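Local coordinates for trehalose-6-phosphate phosphatase (Cryptococcus neoformans, PDB 5DX9), which belongs to the trehalose-phosphatase family of the HAD clan and holds a magnesium ion and a bound glycan in its pocket, at residues S138-Y143 with N180-P185; S66-D71 with T131-K136; E125-S130 with R144-D149. One frame throughout, in Å; residues are numbered along the deposited sequence.

Interaction 1 of 3, residues S138-Y143 with N180-P185; sequences SITWHY and NLEVRP. With G6P (6-O-phosphono-alpha-D-glucopyranose), chain B; GLC (alpha-D-glucopyranose), chain C.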
loop_
_atom_site.group_PDB
_atom_site.type_symbol
_atom_site.label_atom_id
_atom_site.label_comp_id
_atom_site.label_asym_id
_atom_site.label_seq_id
_atom_site.Cartn_x
_atom_site.Cartn_y
_atom_site.Cartn_z
ATOM N N SER A 138 6.884 12.047 5.114
ATOM C CA SER A 138 7.184 11.037 6.124
ATOM C C SER A 138 8.686 10.911 6.333
ATOM O O SER A 138 9.474 11.331 5.492
ATOM C CB SER A 138 6.593 9.682 5.724
ATOM O OG SER A 138 7.110 9.245 4.477
ATOM N N ILE A 139 9.078 10.321 7.457
ATOM C CA ILE A 139 10.491 10.123 7.745
ATOM C C ILE A 139 10.749 8.723 8.287
ATOM O O ILE A 139 10.057 8.257 9.192
ATOM C CB ILE A 139 11.013 11.155 8.761
ATOM C CG1 ILE A 139 10.640 12.576 8.331
ATOM C CG2 ILE A 139 12.519 10.999 8.938
ATOM C CD1 ILE A 139 10.918 13.630 9.391
ATOM N N THR A 140 11.759 8.064 7.736
ATOM C CA THR A 140 12.092 6.706 8.138
ATOM C C THR A 140 13.497 6.624 8.714
ATOM O O THR A 140 14.445 7.142 8.126
ATOM C CB THR A 140 11.987 5.730 6.958
ATOM O OG1 THR A 140 10.666 5.786 6.408
ATOM C CG2 THR A 140 12.293 4.311 7.413
ATOM N N TRP A 141 13.618 5.977 9.866
ATOM C CA TRP A 141 14.920 5.688 10.452
ATOM C C TRP A 141 15.228 4.202 10.308
ATOM O O TRP A 141 14.491 3.356 10.815
ATOM C CB TRP A 141 14.961 6.105 11.925
ATOM C CG TRP A 141 16.293 5.875 12.584
ATOM C CD1 TRP A 141 17.459 6.550 12.340
ATOM C CD2 TRP A 141 16.593 4.917 13.610
ATOM N NE1 TRP A 141 18.463 6.065 13.145
ATOM C CE2 TRP A 141 17.960 5.062 13.928
ATOM C CE3 TRP A 141 15.843 3.947 14.280
ATOM C CZ2 TRP A 141 18.588 4.276 14.894
ATOM C CZ3 TRP A 141 16.471 3.165 15.235
ATOM C CH2 TRP A 141 17.828 3.334 15.533
ATOM N N HIS A 142 16.312 3.891 9.603
ATOM C CA HIS A 142 16.716 2.509 9.377
ATOM C C HIS A 142 17.794 2.072 10.361
ATOM O O HIS A 142 18.715 2.833 10.651
ATOM C CB HIS A 142 17.237 2.327 7.952
ATOM C CG HIS A 142 16.229 2.623 6.890
ATOM N ND1 HIS A 142 15.280 1.710 6.488
ATOM C CD2 HIS A 142 16.032 3.729 6.126
ATOM C CE1 HIS A 142 14.535 2.239 5.534
ATOM N NE2 HIS A 142 14.971 3.462 5.297
ATOM N N TYR A 143 17.689 0.845 10.863
ATOM C CA TYR A 143 18.745 0.290 11.706
ATOM C C TYR A 143 19.070 -1.147 11.305
ATOM O O TYR A 143 19.674 -1.886 12.081
ATOM C CB TYR A 143 18.353 0.355 13.188
ATOM C CG TYR A 143 17.160 -0.498 13.549
ATOM C CD1 TYR A 143 17.321 -1.809 13.984
ATOM C CD2 TYR A 143 15.871 0.005 13.454
ATOM C CE1 TYR A 143 16.230 -2.595 14.312
ATOM C CE2 TYR A 143 14.775 -0.770 13.777
ATOM C CZ TYR A 143 14.958 -2.069 14.206
ATOM O OH TYR A 143 13.859 -2.836 14.527
ATOM N N ASN A 180 12.934 -0.840 10.932
ATOM C CA ASN A 180 12.888 0.611 10.825
ATOM C C ASN A 180 11.837 1.220 11.741
ATOM O O ASN A 180 10.958 0.521 12.249
ATOM C CB ASN A 180 12.639 1.041 9.364
ATOM C CG ASN A 180 11.164 0.952 8.939
ATOM O OD1 ASN A 180 10.266 1.460 9.610
ATOM N ND2 ASN A 180 10.924 0.331 7.793
ATOM N N LEU A 181 11.940 2.529 11.939
ATOM C CA LEU A 181 10.852 3.324 12.491
ATOM C C LEU A 181 10.431 4.358 11.454
ATOM O O LEU A 181 11.276 4.932 10.768
ATOM C CB LEU A 181 11.267 4.022 13.784
ATOM C CG LEU A 181 11.344 3.201 15.066
ATOM C CD1 LEU A 181 11.623 4.120 16.248
ATOM C CD2 LEU A 181 10.065 2.406 15.278
ATOM N N GLU A 182 9.129 4.596 11.338
ATOM C CA GLU A 182 8.635 5.613 10.421
ATOM C C GLU A 182 7.528 6.441 11.057
ATOM O O GLU A 182 6.710 5.927 11.816
ATOM C CB GLU A 182 8.132 4.974 9.128
ATOM C CG GLU A 182 7.867 5.976 8.018
ATOM C CD GLU A 182 7.531 5.309 6.700
ATOM O OE1 GLU A 182 7.499 6.014 5.665
ATOM O OE2 GLU A 182 7.303 4.078 6.701
ATOM N N VAL A 183 7.516 7.732 10.756
ATOM C CA VAL A 183 6.451 8.603 11.231
ATOM C C VAL A 183 5.732 9.174 10.026
ATOM O O VAL A 183 6.366 9.685 9.105
ATOM C CB VAL A 183 6.981 9.746 12.115
ATOM C CG1 VAL A 183 5.824 10.584 12.638
ATOM C CG2 VAL A 183 7.806 9.191 13.263
ATOM N N ARG A 184 4.408 9.063 10.027
ATOM C CA ARG A 184 3.590 9.568 8.930
ATOM C C ARG A 184 2.476 10.438 9.473
ATOM O O ARG A 184 2.203 10.422 10.671
ATOM C CB ARG A 184 2.988 8.422 8.113
ATOM C CG ARG A 184 1.926 7.622 8.862
ATOM C CD ARG A 184 0.995 6.897 7.901
ATOM N NE ARG A 184 0.289 5.800 8.554
ATOM C CZ ARG A 184 -0.804 5.941 9.300
ATOM N NH1 ARG A 184 -1.332 7.142 9.506
ATOM N NH2 ARG A 184 -1.367 4.874 9.850
ATOM N N PRO A 185 1.824 11.202 8.588
ATOM C CA PRO A 185 0.639 11.954 8.992
ATOM C C PRO A 185 -0.437 10.991 9.465
ATOM O O PRO A 185 -0.616 9.931 8.861
ATOM C CB PRO A 185 0.222 12.681 7.710
ATOM C CG PRO A 185 1.450 12.699 6.858
ATOM C CD PRO A 185 2.161 11.417 7.172
HETATM C C1 G6P B . 11.338 0.667 2.652
HETATM C C2 G6P B . 11.562 2.163 2.477
HETATM C C3 G6P B . 11.021 2.951 3.653
HETATM C C4 G6P B . 9.537 2.693 3.817
HETATM C C5 G6P B . 9.118 1.214 3.708
HETATM C C6 G6P B . 7.728 1.063 3.060
HETATM O O1 G6P B . 12.143 0.109 3.693
HETATM O O2 G6P B . 12.957 2.409 2.311
HETATM O O3 G6P B . 11.175 4.359 3.422
HETATM O O4 G6P B . 9.210 3.247 5.099
HETATM O O5 G6P B . 9.959 0.384 2.893
HETATM O O6 G6P B . 7.814 0.394 1.777
HETATM P P G6P B . 6.557 -0.444 1.169
HETATM O O1P G6P B . 6.523 -0.448 -0.439
HETATM O O2P G6P B . 6.664 -1.850 1.620
HETATM O O3P G6P B . 5.222 0.230 1.763
HETATM C C1 GLC C . 12.063 -1.323 3.713
HETATM C C2 GLC C . 12.747 -1.872 4.966
HETATM C C3 GLC C . 14.258 -1.716 4.877
HETATM C C4 GLC C . 14.803 -2.294 3.577
HETATM C C5 GLC C . 14.052 -1.723 2.377
HETATM C C6 GLC C . 14.441 -2.421 1.074
HETATM O O2 GLC C . 12.231 -1.192 6.126
HETATM O O3 GLC C . 14.873 -2.384 5.983
HETATM O O4 GLC C . 16.206 -1.998 3.507
HETATM O O5 GLC C . 12.644 -1.882 2.534
HETATM O O6 GLC C . 14.335 -3.843 1.224
HETATM O O HOH W 1 11.307 -2.114 13.785
#
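The His142 ring and the Asn180 side chain lie alongside one another and point the same way, with ring and amide planes 84° apart. Thr140 CG2 sits over one face of this imidazole, offset toward the rim, 3.5 Å above its plane. O1 of G6P lies at the ring's edge, and NE2 probably hydrogen-bonds Glu133 OE1. The Tyr143 ring passes near the backbone of Asn180, CE2 lying 3.4 Å from Asn180 N. At its edge a water binds both Tyr143 OH and Asn180 O.

Strands 139-142 and 180-185 are the central two of the four-stranded antiparallel sheet of the cap, an accessory domain in many HAD proteins. Ile139-Val183 and Trp141-Leu181 are the hydrogen-bonded pairs between them, the shortest bond being Trp141 N to Leu181 O at 2.7 Å. Their side chains pack on helices 112-125 and 148-166. The other face turns Thr140, His142, Asn180 and Glu182 to the sugars. Asn180 ND2 donates to GLC O2 at 2.6 Å. The Glu182 chain is extended, with CG anti to the backbone N (chi1 -168°), and it carries OE2 to G6P O4, which donates to it over 2.6 Å. Lys135 NZ salt-bridges Glu182 OE1 and hydrogen-bonds Thr140 OG1.

Interaction 2 of 3, residues S66-D71 with T131-K136; sequences SGRDGD and TIEVKK. With G6P (6-O-phosphono-alpha-D-glucopyranose), chain B.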
loop_
_atom_site.group_PDB
_atom_site.type_symbol
_atom_site.label_atom_id
_atom_site.label_comp_id
_atom_site.label_asym_id
_atom_site.label_seq_id
_atom_site.Cartn_x
_atom_site.Cartn_y
_atom_site.Cartn_z
ATOM N N SER A 66 2.569 2.147 -1.659
ATOM C CA SER A 66 3.821 1.944 -0.945
ATOM C C SER A 66 4.120 3.046 0.065
ATOM O O SER A 66 3.528 4.123 0.019
ATOM C CB SER A 66 4.969 1.838 -1.949
ATOM O OG SER A 66 6.212 1.698 -1.292
ATOM N N GLY A 67 5.039 2.765 0.981
ATOM C CA GLY A 67 5.512 3.770 1.914
ATOM C C GLY A 67 6.667 4.534 1.300
ATOM O O GLY A 67 7.149 5.523 1.856
ATOM N N ARG A 68 7.111 4.061 0.140
ATOM C CA ARG A 68 8.190 4.693 -0.602
ATOM C C ARG A 68 7.863 6.126 -1.015
ATOM O O ARG A 68 6.696 6.531 -1.060
ATOM C CB ARG A 68 8.527 3.870 -1.846
ATOM C CG ARG A 68 9.251 2.570 -1.560
ATOM C CD ARG A 68 10.728 2.804 -1.285
ATOM N NE ARG A 68 11.439 1.540 -1.111
ATOM C CZ ARG A 68 12.757 1.407 -1.194
ATOM N NH1 ARG A 68 13.516 2.465 -1.453
ATOM N NH2 ARG A 68 13.316 0.216 -1.025
ATOM N N ASP A 69 8.916 6.880 -1.316
ATOM C CA ASP A 69 8.798 8.235 -1.833
ATOM C C ASP A 69 8.530 8.209 -3.332
ATOM O O ASP A 69 8.947 7.282 -4.026
ATOM C CB ASP A 69 10.074 9.024 -1.537
ATOM C CG ASP A 69 11.319 8.315 -2.029
ATOM O OD1 ASP A 69 11.711 7.306 -1.407
ATOM O OD2 ASP A 69 11.909 8.764 -3.034
ATOM N N GLY A 70 7.840 9.232 -3.825
ATOM C CA GLY A 70 7.494 9.320 -5.234
ATOM C C GLY A 70 8.681 9.227 -6.175
ATOM O O GLY A 70 8.564 8.697 -7.280
ATOM N N ASP A 71 9.829 9.736 -5.737
ATOM C CA ASP A 71 11.026 9.749 -6.572
ATOM C C ASP A 71 11.514 8.341 -6.888
ATOM O O ASP A 71 11.770 8.011 -8.046
ATOM C CB ASP A 71 12.147 10.541 -5.895
ATOM C CG ASP A 71 12.033 12.036 -6.134
ATOM O OD1 ASP A 71 10.917 12.519 -6.416
ATOM O OD2 ASP A 71 13.067 12.726 -6.037
ATOM N N THR A 131 20.552 4.701 9.381
ATOM C CA THR A 131 20.410 5.713 8.346
ATOM C C THR A 131 19.060 6.408 8.475
ATOM O O THR A 131 18.129 5.874 9.081
ATOM C CB THR A 131 20.552 5.103 6.938
ATOM O OG1 THR A 131 20.804 6.143 5.986
ATOM C CG2 THR A 131 19.291 4.347 6.545
ATOM N N ILE A 132 18.960 7.610 7.919
ATOM C CA ILE A 132 17.718 8.366 7.980
ATOM C C ILE A 132 17.199 8.651 6.577
ATOM O O ILE A 132 17.961 9.003 5.678
ATOM C CB ILE A 132 17.891 9.689 8.750
ATOM C CG1 ILE A 132 16.528 10.339 8.994
ATOM C CG2 ILE A 132 18.812 10.636 7.995
ATOM C CD1 ILE A 132 16.589 11.569 9.871
ATOM N N GLU A 133 15.895 8.477 6.393
ATOM C CA GLU A 133 15.272 8.716 5.101
ATOM C C GLU A 133 14.198 9.786 5.220
ATOM O O GLU A 133 13.025 9.481 5.426
ATOM C CB GLU A 133 14.674 7.426 4.538
ATOM C CG GLU A 133 15.155 7.081 3.141
ATOM C CD GLU A 133 14.511 5.824 2.592
ATOM O OE1 GLU A 133 14.465 4.809 3.315
ATOM O OE2 GLU A 133 14.050 5.852 1.434
ATOM N N VAL A 134 14.608 11.044 5.100
ATOM C CA VAL A 134 13.656 12.143 5.087
ATOM C C VAL A 134 12.943 12.181 3.741
ATOM O O VAL A 134 13.567 12.381 2.700
ATOM C CB VAL A 134 14.340 13.494 5.354
ATOM C CG1 VAL A 134 13.329 14.626 5.267
ATOM C CG2 VAL A 134 15.017 13.481 6.716
ATOM N N LYS A 135 11.636 11.962 3.767
ATOM C CA LYS A 135 10.839 12.007 2.551
ATOM C C LYS A 135 9.977 13.261 2.570
ATOM O O LYS A 135 10.161 14.128 3.421
ATOM C CB LYS A 135 9.993 10.738 2.414
ATOM C CG LYS A 135 10.819 9.490 2.106
ATOM C CD LYS A 135 10.001 8.206 2.195
ATOM C CE LYS A 135 9.773 7.805 3.641
ATOM N NZ LYS A 135 9.154 6.459 3.770
ATOM N N LYS A 136 9.041 13.364 1.636
ATOM C CA LYS A 136 8.283 14.599 1.486
ATOM C C LYS A 136 7.226 14.788 2.571
ATOM O O LYS A 136 6.981 15.911 3.005
ATOM C CB LYS A 136 7.636 14.653 0.102
ATOM C CG LYS A 136 8.651 14.601 -1.034
ATOM C CD LYS A 136 8.053 15.028 -2.366
ATOM C CE LYS A 136 9.112 15.022 -3.463
ATOM N NZ LYS A 136 8.572 15.447 -4.787
HETATM C C1 G6P B . 11.338 0.667 2.652
HETATM C C2 G6P B . 11.562 2.163 2.477
HETATM C C3 G6P B . 11.021 2.951 3.653
HETATM C C4 G6P B . 9.537 2.693 3.817
HETATM C C5 G6P B . 9.118 1.214 3.708
HETATM C C6 G6P B . 7.728 1.063 3.060
HETATM O O1 G6P B . 12.143 0.109 3.693
HETATM O O2 G6P B . 12.957 2.409 2.311
HETATM O O3 G6P B . 11.175 4.359 3.422
HETATM O O4 G6P B . 9.210 3.247 5.099
HETATM O O5 G6P B . 9.959 0.384 2.893
HETATM O O6 G6P B . 7.814 0.394 1.777
HETATM P P G6P B . 6.557 -0.444 1.169
HETATM O O1P G6P B . 6.523 -0.448 -0.439
HETATM O O2P G6P B . 6.664 -1.850 1.620
HETATM O O3P G6P B . 5.222 0.230 1.763
HETATM O O HOH W 2 13.359 5.177 -1.157
#
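Lys135 and Asp69 cross at about a right angle, Lys135 CG resting 3.7 Å from Asp69 CB. Beyond this crossing the lysine chain bends at chi3 (-77°), and the bend carries its ammonium past the aspartate to the Gly67 carbonyl. Lys135 NZ donates to Gly67 O at 2.9 Å, tilted 35° from the carbonyl plane. The same nitrogen donates to G6P O3, and it has further partners on the cap sheet.

Asp69 also stands nearly perpendicular to Glu133, their carboxylate planes 83° apart. Asp69 OD1 and Glu133 OE2 come within 4.0 Å, and a water between them donates to both. That water accepts from Arg68 NH1 at 2.7 Å. Asp69 is the N-cap of helix 70-77, with OD2 taking the Phe72 N-H. The Arg68 guanidinium lays one face over the sugar, with G6P O2 3.6 Å above its centre. Its NE forms a salt bridge with Asp28, and NH2 donates to Pro38 O. Glu133 OE1 accepts from G6P O2 at 3.0 Å.

Residues 66-71 leave strand 60-65 at the place of HAD motif II. An ST turn joins Arg68 N to Ser66 OG, and Gly67 N donates to the phosphate oxygen O3P over 2.7 Å. The contact thus brings this core loop against the end of edge strand 131-134 of the cap and the residues that follow it, with G6P between them. The bridging water and nearby Arg68 probably offset the repulsion between the two carboxylates. The Lys135 charge should be favoured by the acceptors gathered round it.

Interaction 3 of 3, residues E125-S130 with R144-D149; sequences ERTTGS and RNSDPD. With GLC (alpha-D-glucopyranose), chain C.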
loop_
_atom_site.group_PDB
_atom_site.type_symbol
_atom_site.label_atom_id
_atom_site.label_comp_id
_atom_site.label_asym_id
_atom_site.label_seq_id
_atom_site.Cartn_x
_atom_site.Cartn_y
_atom_site.Cartn_z
ATOM N N GLU A 125 23.174 9.448 14.695
ATOM C CA GLU A 125 24.537 9.801 15.075
ATOM C C GLU A 125 25.081 8.887 16.173
ATOM O O GLU A 125 26.290 8.703 16.295
ATOM C CB GLU A 125 24.599 11.261 15.535
ATOM C CG GLU A 125 24.121 12.266 14.491
ATOM C CD GLU A 125 23.973 13.677 15.046
ATOM O OE1 GLU A 125 23.432 14.544 14.326
ATOM O OE2 GLU A 125 24.390 13.918 16.199
ATOM N N ARG A 126 24.185 8.314 16.969
ATOM C CA ARG A 126 24.596 7.487 18.098
ATOM C C ARG A 126 24.306 6.008 17.860
ATOM O O ARG A 126 24.399 5.192 18.775
ATOM C CB ARG A 126 23.909 7.966 19.379
ATOM C CG ARG A 126 24.436 9.301 19.881
ATOM C CD ARG A 126 23.450 9.983 20.810
ATOM N NE ARG A 126 23.926 11.303 21.214
ATOM C CZ ARG A 126 23.814 12.403 20.471
ATOM N NH1 ARG A 126 23.242 12.348 19.274
ATOM N NH2 ARG A 126 24.277 13.560 20.925
ATOM N N THR A 127 23.961 5.668 16.624
ATOM C CA THR A 127 23.711 4.282 16.255
ATOM C C THR A 127 24.404 3.973 14.934
ATOM O O THR A 127 23.841 4.197 13.865
ATOM C CB THR A 127 22.199 3.984 16.131
ATOM O OG1 THR A 127 21.530 4.368 17.339
ATOM C CG2 THR A 127 21.966 2.502 15.876
ATOM N N THR A 128 25.632 3.466 15.019
ATOM C CA THR A 128 26.432 3.175 13.834
ATOM C C THR A 128 25.712 2.206 12.902
ATOM O O THR A 128 25.197 1.174 13.334
ATOM C CB THR A 128 27.808 2.591 14.210
ATOM O OG1 THR A 128 28.490 3.498 15.085
ATOM C CG2 THR A 128 28.654 2.360 12.966
ATOM N N GLY A 129 25.672 2.553 11.620
ATOM C CA GLY A 129 25.016 1.722 10.630
ATOM C C GLY A 129 23.574 2.124 10.409
ATOM O O GLY A 129 22.930 1.665 9.466
ATOM N N SER A 130 23.058 2.980 11.286
ATOM C CA SER A 130 21.699 3.479 11.129
ATOM C C SER A 130 21.676 4.580 10.078
ATOM O O SER A 130 22.656 5.308 9.903
ATOM C CB SER A 130 21.145 4.004 12.454
ATOM O OG SER A 130 21.713 5.263 12.772
ATOM N N ARG A 144 18.682 -1.536 10.092
ATOM C CA ARG A 144 18.914 -2.900 9.622
ATOM C C ARG A 144 20.402 -3.233 9.532
ATOM O O ARG A 144 20.794 -4.394 9.649
ATOM C CB ARG A 144 18.253 -3.127 8.258
ATOM C CG ARG A 144 18.492 -4.524 7.689
ATOM C CD ARG A 144 17.786 -4.737 6.354
ATOM N NE ARG A 144 16.339 -4.634 6.493
ATOM C CZ ARG A 144 15.561 -5.594 6.983
ATOM N NH1 ARG A 144 16.090 -6.742 7.381
ATOM N NH2 ARG A 144 14.253 -5.402 7.081
ATOM N N ASN A 145 21.233 -2.217 9.328
ATOM C CA ASN A 145 22.666 -2.443 9.207
ATOM C C ASN A 145 23.441 -1.918 10.408
ATOM O O ASN A 145 24.647 -1.678 10.330
ATOM C CB ASN A 145 23.190 -1.820 7.914
ATOM C CG ASN A 145 22.605 -2.482 6.678
ATOM O OD1 ASN A 145 22.581 -3.709 6.572
ATOM N ND2 ASN A 145 22.115 -1.672 5.746
ATOM N N SER A 146 22.738 -1.744 11.523
ATOM C CA SER A 146 23.389 -1.469 12.795
ATOM C C SER A 146 23.750 -2.794 13.455
ATOM O O SER A 146 23.391 -3.858 12.949
ATOM C CB SER A 146 22.479 -0.645 13.710
ATOM O OG SER A 146 22.115 0.578 13.094
ATOM N N ASP A 147 24.472 -2.734 14.570
ATOM C CA ASP A 147 24.676 -3.922 15.386
ATOM C C ASP A 147 23.311 -4.472 15.765
ATOM O O ASP A 147 22.432 -3.714 16.179
ATOM C CB ASP A 147 25.499 -3.611 16.637
ATOM C CG ASP A 147 25.612 -4.803 17.574
ATOM O OD1 ASP A 147 26.383 -5.737 17.264
ATOM O OD2 ASP A 147 24.933 -4.805 18.622
ATOM N N PRO A 148 23.121 -5.788 15.596
ATOM C CA PRO A 148 21.831 -6.440 15.853
ATOM C C PRO A 148 21.228 -6.050 17.202
ATOM O O PRO A 148 20.082 -5.618 17.249
ATOM C CB PRO A 148 22.185 -7.929 15.820
ATOM C CG PRO A 148 23.341 -8.004 14.882
ATOM C CD PRO A 148 24.136 -6.743 15.115
ATOM N N ASP A 149 22.007 -6.175 18.273
ATOM C CA ASP A 149 21.507 -5.912 19.617
ATOM C C ASP A 149 21.288 -4.424 19.890
ATOM O O ASP A 149 20.193 -4.013 20.291
ATOM C CB ASP A 149 22.467 -6.496 20.657
ATOM C CG ASP A 149 22.600 -8.007 20.544
ATOM O OD1 ASP A 149 23.721 -8.524 20.736
ATOM O OD2 ASP A 149 21.584 -8.678 20.263
HETATM C C1 GLC C . 12.063 -1.323 3.713
HETATM C C2 GLC C . 12.747 -1.872 4.966
HETATM C C3 GLC C . 14.258 -1.716 4.877
HETATM C C4 GLC C . 14.803 -2.294 3.577
HETATM C C5 GLC C . 14.052 -1.723 2.377
HETATM C C6 GLC C . 14.441 -2.421 1.074
HETATM O O2 GLC C . 12.231 -1.192 6.126
HETATM O O3 GLC C . 14.873 -2.384 5.983
HETATM O O4 GLC C . 16.206 -1.998 3.507
HETATM O O5 GLC C . 12.644 -1.882 2.534
HETATM O O6 GLC C . 14.335 -3.843 1.224
HETATM O O HOH W 3 25.069 -0.194 15.716
HETATM O O HOH W 4 20.562 0.330 8.791
#
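Ser146 makes the one direct hydrogen bond between the two segments, OG donating to Thr128 O at 3.1 Å. The hydroxyl comes from above, 47° out of the carbonyl plane. Its chi1 of -58° sets OG anti to the carbonyl carbon, facing the 127-130 turn. Two waters add indirect bonds: one joins Thr128 O to Asp147 N, the other Gly129 O to Asn145 N.

The Thr127-Ser130 segment is a type II beta turn with Gly129 at its third position. It leads from helix 112-125 into strand 131-134 of the cap sheet. Thr127 O takes two bonds from Ser130, one from N and one from OG at 2.6 Å, the latter on a lone pair in the carbonyl plane.

CA-H...O contacts run both ways. Ser146 CA lies 3.2 Å from Thr128 O, and Gly129 CA lies 3.4 Å from Asn145 O.

Packing is slight. Thr127 CG2 touches Ser146 OG at 3.4 Å, while Thr127 OG1 is bonded to Tyr123 O.

On the facing segment, Asp147 is the N-cap of helix 148-166, with OD2 bonded to Phe150 N. Arg144 reaches the bound glucose instead: its NE donates to GLC O3 at 2.7 Å and 167°.

From the N terminus, interaction 2 opens first, at the end of core strand 60-65. It closes at 131-136, after strands 84-87, 92-94 and 102-103 and helix 112-125, and so ties core to cap. Interaction 3 opens at 125-130, before interaction 2 has closed, so the two cross. It closes at 144-149, round the hairpin of strands 131-134 and 139-142, joining the turn after helix 112-125 to the start of helix 148-166. Interaction 1 opens at 138-143, within interaction 3, which it crosses. It closes at 180-185, beyond helix 148-166 and strand 172-177, pairing the central cap strands. Interactions 1 and 2 share the cap sheet and G6P. Interactions 1 and 3 both reach GLC.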